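PDB 4BU0: S-M checkpoint control protein rad4 from Schizosaccharomyces pombe, which is essential for DNA replication and the S-M checkpoint, its tandem BRCT1 and BRCT2 domains binding phosphorylated Crb2 as a signalling adaptor. Local coordinates for residues 133-136 / 137-141. Sequence-based numbering, arbitrary orientation.
Sequences PDLT and RDVTH
A type I beta turn from Thr136 to Val139 forms part of the loop joining strands 130-131 and 141-144 of the second BRCT domain, with Arg137 and Asp138 at its corners. The closing bond runs from Val139 N to Thr136 O, 3.0 Å long and nearly straight at the hydrogen, although the donor stands 51° out of the carbonyl plane. A second link bridges the same turn through side chains that lie alongside each other and point the same way: Thr136 OG1 donates to Asp138 OD1 across a very short 2.5 Å. Thr136 OG1 (chi1 58°) and Asp138 CG (chi1 63°), each set between its own backbone N and carbonyl carbon, are brought to the same side of the turn, where OG1 and OD1 meet. Asp138 OD2 makes a long, weak ion pair with Arg106 NE.

The bound peptide runs along residues 133-137. Arg137, extended from CG to NE, uses NE for a salt bridge with an acidic side chain of the peptide, while Asp134 OD1 and the backbone of Leu135 hydrogen-bond to the peptide. Next to the turn, the buried side chain of Leu135, the residue before it, crosses that of Val139, its last residue, at about a right angle, and both touch Cys108 of the central sheet; Leu135 CD1 packs 3.8 Å from Val139 CG1.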
loop_
_atom_site.group_PDB
_atom_site.type_symbol
_atom_site.label_atom_id
_atom_site.label_comp_id
_atom_site.label_asym_id
_atom_site.label_seq_id
_atom_site.Cartn_x
_atom_site.Cartn_y
_atom_site.Cartn_z
ATOM N N PRO A 133 4.442 17.087 -7.165
ATOM C CA PRO A 133 5.411 17.838 -7.977
ATOM C C PRO A 133 6.510 18.478 -7.105
ATOM O O PRO A 133 7.674 18.510 -7.492
ATOM C CB PRO A 133 4.546 18.927 -8.626
ATOM C CG PRO A 133 3.170 18.336 -8.643
ATOM C CD PRO A 133 3.072 17.603 -7.337
ATOM N N ASP A 134 6.114 18.980 -5.913
ATOM C CA ASP A 134 7.048 19.594 -4.958
ATOM C C ASP A 134 7.384 18.616 -3.857
ATOM O O ASP A 134 6.519 17.802 -3.487
ATOM C CB ASP A 134 6.398 20.835 -4.316
ATOM C CG ASP A 134 5.873 21.855 -5.304
ATOM O OD1 ASP A 134 6.555 22.109 -6.311
ATOM O OD2 ASP A 134 4.790 22.437 -5.040
ATOM N N LEU A 135 8.598 18.704 -3.311
ATOM C CA LEU A 135 8.955 17.851 -2.181
ATOM C C LEU A 135 8.530 18.540 -0.896
ATOM O O LEU A 135 8.892 19.702 -0.673
ATOM C CB LEU A 135 10.462 17.559 -2.158
ATOM C CG LEU A 135 10.899 16.571 -1.088
ATOM C CD1 LEU A 135 10.529 15.122 -1.448
ATOM C CD2 LEU A 135 12.387 16.628 -0.899
ATOM N N THR A 136 7.759 17.834 -0.087
ATOM C CA THR A 136 7.322 18.281 1.239
ATOM C C THR A 136 7.613 17.172 2.220
ATOM O O THR A 136 7.909 16.028 1.834
ATOM C CB THR A 136 5.847 18.676 1.271
ATOM O OG1 THR A 136 5.093 17.553 0.860
ATOM C CG2 THR A 136 5.523 19.869 0.368
ATOM N N ARG A 137 7.527 17.500 3.525
ATOM C CA ARG A 137 7.907 16.548 4.565
ATOM C C ARG A 137 6.998 15.306 4.605
ATOM O O ARG A 137 7.409 14.320 5.198
ATOM C CB ARG A 137 7.997 17.222 5.968
ATOM C CG ARG A 137 6.804 18.046 6.394
ATOM C CD ARG A 137 7.196 18.956 7.559
ATOM N NE ARG A 137 6.027 19.621 8.133
ATOM C CZ ARG A 137 5.309 19.141 9.141
ATOM N NH1 ARG A 137 5.630 17.980 9.702
ATOM N NH2 ARG A 137 4.258 19.814 9.593
ATOM N N ASP A 138 5.828 15.342 3.977
ATOM C CA ASP A 138 4.923 14.193 3.997
ATOM C C ASP A 138 5.096 13.293 2.764
ATOM O O ASP A 138 4.379 12.290 2.633
ATOM C CB ASP A 138 3.472 14.637 4.161
ATOM C CG ASP A 138 2.914 15.473 3.054
ATOM O OD1 ASP A 138 3.698 16.142 2.371
ATOM O OD2 ASP A 138 1.677 15.520 2.920
ATOM N N VAL A 139 6.101 13.585 1.890
ATOM C CA VAL A 139 6.364 12.669 0.781
ATOM C C VAL A 139 6.911 11.371 1.358
ATOM O O VAL A 139 7.708 11.380 2.325
ATOM C CB VAL A 139 7.337 13.347 -0.221
ATOM C CG1 VAL A 139 8.033 12.339 -1.148
ATOM C CG2 VAL A 139 6.602 14.440 -1.020
ATOM N N THR A 140 6.500 10.230 0.771
ATOM C CA THR A 140 6.942 8.940 1.276
ATOM C C THR A 140 8.128 8.399 0.486
ATOM O O THR A 140 8.938 7.622 1.018
ATOM C CB THR A 140 5.789 7.922 1.280
ATOM O OG1 THR A 140 5.343 7.657 -0.056
ATOM C CG2 THR A 140 4.601 8.398 2.151
ATOM N N HIS A 141 8.182 8.738 -0.824
ATOM C CA HIS A 141 9.246 8.252 -1.691
ATOM C C HIS A 141 9.657 9.301 -2.658
ATOM O O HIS A 141 8.802 9.845 -3.347
ATOM C CB HIS A 141 8.798 7.017 -2.517
ATOM C CG HIS A 141 8.369 5.847 -1.675
ATOM N ND1 HIS A 141 7.113 5.814 -1.069
ATOM C CD2 HIS A 141 9.063 4.732 -1.322
ATOM C CE1 HIS A 141 7.069 4.657 -0.395
ATOM N NE2 HIS A 141 8.223 3.978 -0.520
#